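Local coordinates for LanC-like protein GCR2 (Arabidopsis thaliana, PDB 3T33) that may play a role in abscisic acid signalling and holds a zinc ion in the all-helical fold of the LanC-like proteins, at residues 14-19 with 355-360; 87-92 with 134-139. One frame throughout, in Å; residues are numbered along the deposited sequence.

In the fold
Contact 1 pins the loop near the N-terminus, residues 14-19, onto helix 353-375 near the other end of the chain. Contact 2 joins helices 84-98 and 130-144, which fall between the two segments of contact 1 in the sequence. The centres lie about 32 Å apart on opposite sides of the chain's centre, and the nearest atoms are about 16 Å from each other. The two do not touch, and they use different helices. As in other LanC proteins, the helices form a double-layered alpha/alpha toroid: contact 2 is consistent with neighbours in its inner layer, contact 1 with a loop laid on its outer layer. Both are away from the zinc site.

Contact 1: residues 14-19 with 355-360; sequences EMPEFV and YLYRAK
The N-terminal loop, ahead of helix 36-42, is laid on helix 353-375 of the toroid through Pro-16, Glu-17 and Phe-18, which meet Tyr-357 and Arg-358 on adjacent positions of the helix. Tyr-357 carries most of the contact. A chi1 of 173° turns its ring away from the backbone N and out from the helix, to lie against the loop backbone at Phe-18 with its OH end at the Pro-16 carbonyl. There OH donates a hydrogen bond to Pro-16 O, which sits at the ring edge near its plane; the modelled length of 2.4 Å is very short and should be read with caution. Phe-18 CA lies over one face of the tyrosine ring, and Phe-18 CB is 3.4 Å from Tyr-357 CD2. The two rings themselves meet obliquely, centroids 5.4 Å apart and planes 41° apart, with Phe-18 CD1 against Tyr-357 CB.

Beside this apolar patch runs the charged one. The extended Arg-358 chain brings NH2 to 3.2 Å from Glu-17 OE1, a salt bridge on the syn side of the carboxylate, not quite straight. With the planes 70° apart and OE2 engaged by Trp-322 NE1, the pair meets through OE1 alone and not as a flat two-bond pair. A water donates to Glu-17 OE1 at 2.6 Å and accepts from Phe-18 N at 2.9 Å and from Arg-358 NE at 3.2 Å. The stronger polar partners of both lie on helix 308-324: Trp-322 for Glu-17, and Glu-319, which binds NH1, for Arg-358.

Glu-17 is thus held at both oxygens, and Arg-358, between two carboxylates, very likely stays charged. Salt bridge, bridging water and ring contact anchor the loop; the Pro-16 bond adds to them if its length is real.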
loop_
_atom_site.group_PDB
_atom_site.type_symbol
_atom_site.label_atom_id
_atom_site.label_comp_id
_atom_site.label_asym_id
_atom_site.label_seq_id
_atom_site.Cartn_x
_atom_site.Cartn_y
_atom_site.Cartn_z
ATOM N N GLU A 14 2.437 18.349 -15.487
ATOM C CA GLU A 14 2.315 18.813 -16.859
ATOM C C GLU A 14 2.695 17.694 -17.851
ATOM O O GLU A 14 2.736 17.908 -19.082
ATOM C CB GLU A 14 3.185 20.064 -17.128
ATOM C CG GLU A 14 3.046 21.294 -16.170
ATOM C CD GLU A 14 1.684 22.045 -16.208
ATOM O OE1 GLU A 14 0.771 21.681 -16.991
ATOM O OE2 GLU A 14 1.529 23.014 -15.418
ATOM N N MET A 15 2.973 16.505 -17.336
ATOM C CA MET A 15 3.154 15.349 -18.203
ATOM C C MET A 15 1.971 15.143 -19.186
ATOM O O MET A 15 0.807 15.410 -18.880
ATOM C CB MET A 15 3.397 14.095 -17.368
ATOM C CG MET A 15 4.692 14.159 -16.587
ATOM S SD MET A 15 5.132 12.597 -15.837
ATOM C CE MET A 15 4.155 12.822 -14.366
ATOM N N PRO A 16 2.289 14.689 -20.387
ATOM C CA PRO A 16 1.303 14.493 -21.461
ATOM C C PRO A 16 0.276 13.433 -21.118
ATOM O O PRO A 16 0.631 12.366 -20.575
ATOM C CB PRO A 16 2.146 14.059 -22.655
ATOM C CG PRO A 16 3.530 13.815 -22.129
ATOM C CD PRO A 16 3.673 14.598 -20.860
ATOM N N GLU A 17 -0.983 13.743 -21.400
ATOM C CA GLU A 17 -2.070 12.807 -21.234
ATOM C C GLU A 17 -1.855 11.600 -22.130
ATOM O O GLU A 17 -1.210 11.664 -23.184
ATOM C CB GLU A 17 -3.420 13.440 -21.564
ATOM C CG GLU A 17 -3.878 14.581 -20.628
ATOM C CD GLU A 17 -4.213 14.136 -19.178
ATOM O OE1 GLU A 17 -4.621 12.960 -18.979
ATOM O OE2 GLU A 17 -4.079 14.978 -18.247
ATOM N N PHE A 18 -2.414 10.484 -21.707
ATOM C CA PHE A 18 -2.397 9.315 -22.534
ATOM C C PHE A 18 -3.116 9.550 -23.893
ATOM O O PHE A 18 -4.239 10.088 -23.943
ATOM C CB PHE A 18 -3.029 8.156 -21.764
ATOM C CG PHE A 18 -3.068 6.908 -22.519
ATOM C CD1 PHE A 18 -1.891 6.227 -22.815
ATOM C CD2 PHE A 18 -4.278 6.407 -22.966
ATOM C CE1 PHE A 18 -1.909 5.062 -23.529
ATOM C CE2 PHE A 18 -4.316 5.257 -23.688
ATOM C CZ PHE A 18 -3.122 4.581 -23.983
ATOM N N VAL A 19 -2.455 9.123 -24.977
ATOM C CA VAL A 19 -3.036 9.130 -26.352
ATOM C C VAL A 19 -3.427 7.687 -26.832
ATOM O O VAL A 19 -2.545 6.869 -27.120
ATOM C CB VAL A 19 -2.047 9.809 -27.380
ATOM C CG1 VAL A 19 -2.635 9.844 -28.794
ATOM C CG2 VAL A 19 -1.629 11.226 -26.892
ATOM N N TYR A 355 -4.893 4.210 -17.393
ATOM C CA TYR A 355 -4.523 4.034 -15.990
ATOM C C TYR A 355 -3.128 3.455 -15.869
ATOM O O TYR A 355 -2.334 3.976 -15.094
ATOM C CB TYR A 355 -5.625 3.238 -15.259
ATOM C CG TYR A 355 -6.888 4.077 -15.122
ATOM C CD1 TYR A 355 -6.807 5.349 -14.570
ATOM C CD2 TYR A 355 -8.141 3.624 -15.548
ATOM C CE1 TYR A 355 -7.925 6.187 -14.430
ATOM C CE2 TYR A 355 -9.315 4.454 -15.404
ATOM C CZ TYR A 355 -9.169 5.730 -14.848
ATOM O OH TYR A 355 -10.226 6.593 -14.654
ATOM N N LEU A 356 -2.780 2.445 -16.666
ATOM C CA LEU A 356 -1.351 1.977 -16.760
ATOM C C LEU A 356 -0.388 3.084 -17.159
ATOM O O LEU A 356 0.742 3.285 -16.576
ATOM C CB LEU A 356 -1.180 0.929 -17.833
ATOM C CG LEU A 356 -0.144 -0.182 -17.641
ATOM C CD1 LEU A 356 0.397 -0.643 -18.973
ATOM C CD2 LEU A 356 0.977 0.130 -16.655
ATOM N N TYR A 357 -0.838 3.822 -18.167
ATOM C CA TYR A 357 -0.056 4.952 -18.585
ATOM C C TYR A 357 0.178 5.947 -17.436
ATOM O O TYR A 357 1.255 6.524 -17.302
ATOM C CB TYR A 357 -0.709 5.665 -19.766
ATOM C CG TYR A 357 0.027 6.895 -20.062
ATOM C CD1 TYR A 357 1.263 6.860 -20.712
ATOM C CD2 TYR A 357 -0.433 8.094 -19.603
ATOM C CE1 TYR A 357 1.981 8.028 -20.942
ATOM C CE2 TYR A 357 0.263 9.205 -19.801
ATOM C CZ TYR A 357 1.456 9.188 -20.483
ATOM O OH TYR A 357 2.107 10.415 -20.649
ATOM N N ARG A 358 -0.851 6.196 -16.642
ATOM C CA ARG A 358 -0.703 7.100 -15.519
ATOM C C ARG A 358 0.280 6.584 -14.464
ATOM O O ARG A 358 1.047 7.367 -13.947
ATOM C CB ARG A 358 -2.057 7.522 -14.955
ATOM C CG ARG A 358 -2.735 8.570 -15.848
ATOM C CD ARG A 358 -4.133 8.890 -15.344
ATOM N NE ARG A 358 -4.745 9.897 -16.197
ATOM C CZ ARG A 358 -5.867 10.553 -15.930
ATOM N NH1 ARG A 358 -6.538 10.325 -14.819
ATOM N NH2 ARG A 358 -6.316 11.427 -16.809
ATOM N N ALA A 359 0.288 5.280 -14.224
ATOM C CA ALA A 359 1.229 4.671 -13.279
ATOM C C ALA A 359 2.600 4.758 -13.931
ATOM O O ALA A 359 3.592 5.090 -13.302
ATOM C CB ALA A 359 0.868 3.179 -12.989
ATOM N N LYS A 360 2.635 4.527 -15.219
ATOM C CA LYS A 360 3.907 4.637 -15.939
ATOM C C LYS A 360 4.492 6.055 -15.853
ATOM O O LYS A 360 5.695 6.244 -15.657
ATOM C CB LYS A 360 3.704 4.131 -17.389
ATOM C CG LYS A 360 4.712 4.456 -18.408
ATOM C CD LYS A 360 4.301 3.798 -19.762
ATOM C CE LYS A 360 5.460 3.828 -20.785
ATOM N NZ LYS A 360 4.936 3.623 -22.152
HETATM O O HOH W 1 -3.902 10.434 -19.208
#

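Contact 2: residues 87-92 with 134-139; sequences TAYLLF and CALGAV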
loop_
_atom_site.group_PDB
_atom_site.type_symbol
_atom_site.label_atom_id
_atom_site.label_comp_id
_atom_site.label_asym_id
_atom_site.label_seq_id
_atom_site.Cartn_x
_atom_site.Cartn_y
_atom_site.Cartn_z
ATOM N N THR A 87 12.769 -4.223 4.717
ATOM C CA THR A 87 13.804 -4.746 3.841
ATOM C C THR A 87 13.531 -6.179 3.469
ATOM O O THR A 87 13.615 -6.520 2.276
ATOM C CB THR A 87 15.189 -4.598 4.522
ATOM O OG1 THR A 87 15.438 -3.192 4.705
ATOM C CG2 THR A 87 16.274 -5.213 3.701
ATOM N N ALA A 88 13.165 -7.018 4.454
ATOM C CA ALA A 88 12.804 -8.370 4.154
ATOM C C ALA A 88 11.663 -8.432 3.122
ATOM O O ALA A 88 11.644 -9.285 2.218
ATOM C CB ALA A 88 12.365 -9.120 5.472
ATOM N N TYR A 89 10.676 -7.565 3.279
ATOM C CA TYR A 89 9.531 -7.597 2.373
ATOM C C TYR A 89 9.915 -7.201 0.966
ATOM O O TYR A 89 9.466 -7.774 -0.010
ATOM C CB TYR A 89 8.368 -6.724 2.937
ATOM C CG TYR A 89 7.020 -7.150 2.425
ATOM C CD1 TYR A 89 6.715 -8.483 2.139
ATOM C CD2 TYR A 89 6.062 -6.193 2.123
ATOM C CE1 TYR A 89 5.448 -8.836 1.605
ATOM C CE2 TYR A 89 4.836 -6.531 1.612
ATOM C CZ TYR A 89 4.511 -7.832 1.368
ATOM O OH TYR A 89 3.227 -8.035 0.839
ATOM N N LEU A 90 10.779 -6.227 0.868
ATOM C CA LEU A 90 11.288 -5.804 -0.442
ATOM C C LEU A 90 12.027 -6.983 -1.115
ATOM O O LEU A 90 11.934 -7.188 -2.346
ATOM C CB LEU A 90 12.178 -4.578 -0.274
ATOM C CG LEU A 90 12.980 -4.229 -1.570
ATOM C CD1 LEU A 90 12.049 -3.878 -2.754
ATOM C CD2 LEU A 90 13.999 -3.078 -1.278
ATOM N N LEU A 91 12.757 -7.762 -0.292
ATOM C CA LEU A 91 13.516 -8.927 -0.745
ATOM C C LEU A 91 12.601 -10.024 -1.159
ATOM O O LEU A 91 12.852 -10.735 -2.164
ATOM C CB LEU A 91 14.481 -9.397 0.366
ATOM C CG LEU A 91 15.768 -8.565 0.361
ATOM C CD1 LEU A 91 16.478 -8.765 1.653
ATOM C CD2 LEU A 91 16.656 -9.030 -0.789
ATOM N N PHE A 92 11.544 -10.198 -0.369
ATOM C CA PHE A 92 10.455 -11.103 -0.760
ATOM C C PHE A 92 9.788 -10.717 -2.139
ATOM O O PHE A 92 9.586 -11.564 -2.992
ATOM C CB PHE A 92 9.395 -11.208 0.357
ATOM C CG PHE A 92 8.370 -12.272 0.094
ATOM C CD1 PHE A 92 8.721 -13.609 0.125
ATOM C CD2 PHE A 92 7.072 -11.943 -0.232
ATOM C CE1 PHE A 92 7.790 -14.614 -0.181
ATOM C CE2 PHE A 92 6.129 -12.954 -0.549
ATOM C CZ PHE A 92 6.513 -14.298 -0.496
ATOM N N CYS A 134 5.726 -12.303 11.873
ATOM C CA CYS A 134 5.337 -13.682 11.811
ATOM C C CYS A 134 4.715 -14.072 10.505
ATOM O O CYS A 134 4.857 -15.212 10.075
ATOM C CB CYS A 134 4.350 -13.968 12.946
ATOM S SG CYS A 134 5.139 -13.846 14.641
ATOM N N ALA A 135 3.932 -13.196 9.888
ATOM C CA ALA A 135 3.211 -13.643 8.700
ATOM C C ALA A 135 4.186 -13.726 7.537
ATOM O O ALA A 135 4.128 -14.673 6.775
ATOM C CB ALA A 135 2.037 -12.715 8.374
ATOM N N LEU A 136 5.134 -12.792 7.436
ATOM C CA LEU A 136 6.136 -12.880 6.380
ATOM C C LEU A 136 7.024 -14.078 6.637
ATOM O O LEU A 136 7.363 -14.839 5.761
ATOM C CB LEU A 136 7.008 -11.633 6.349
ATOM C CG LEU A 136 7.599 -11.101 5.042
ATOM C CD1 LEU A 136 8.848 -10.204 5.173
ATOM C CD2 LEU A 136 7.677 -12.069 3.865
ATOM N N GLY A 137 7.415 -14.264 7.871
ATOM C CA GLY A 137 8.263 -15.412 8.209
ATOM C C GLY A 137 7.633 -16.667 7.685
ATOM O O GLY A 137 8.306 -17.450 7.012
ATOM N N ALA A 138 6.345 -16.870 8.013
ATOM C CA ALA A 138 5.651 -18.102 7.681
ATOM C C ALA A 138 5.471 -18.273 6.158
ATOM O O ALA A 138 5.534 -19.355 5.645
ATOM C CB ALA A 138 4.248 -18.148 8.387
ATOM N N VAL A 139 5.272 -17.168 5.452
ATOM C CA VAL A 139 5.055 -17.228 4.003
ATOM C C VAL A 139 6.394 -17.505 3.317
ATOM O O VAL A 139 6.505 -18.392 2.485
ATOM C CB VAL A 139 4.312 -15.946 3.494
ATOM C CG1 VAL A 139 4.307 -15.917 1.974
ATOM C CG2 VAL A 139 2.844 -15.921 4.031
#
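Leu-136 of helix 130-144 reaches across to Ala-88, Tyr-89 and Phe-92 of helix 84-98. The two segments run roughly parallel, 32° apart, with axes 11.1 Å from each other at closest approach. That spacing is wide for two helices, and the side chain of Leu-136 does much to bridge it. CB, still close to its own helix, only starts the chain on its way; chi1 of -148° lies well off a staggered value and swings the branch point towards the facing helix. CG then comes to 4.0 Å from Tyr-89 CD1, meeting that ring obliquely.

Beyond CG the two methyls part. CD1 goes to the helix surface, 3.7 Å from Ala-88 CB and equally near the backbone N of Tyr-89, where the small alanine lets it come in close to the main chain. CD2 turns to Phe-92, one turn further on, and lies over the face of its ring in a CH-pi contact, 4.3 Å from the centroid and 27° off the normal. It sits over the CG end of the ring, 3.8 Å from Phe-92 CG. The same ring reaches on past Leu-136, and its CZ touches Val-139 CG1 at 3.7 Å. Around these side chains Tyr-89 leans on Phe-183 and Val-139 on Leu-184, both of helix 174-188, while Tyr-89 also meets the ring of Tyr-397.

No hydrogen bond crosses between the segments. All five touching residues are buried, and the helices are held here by methyl and ring contacts, whose strength lies in shape and exclusion of water.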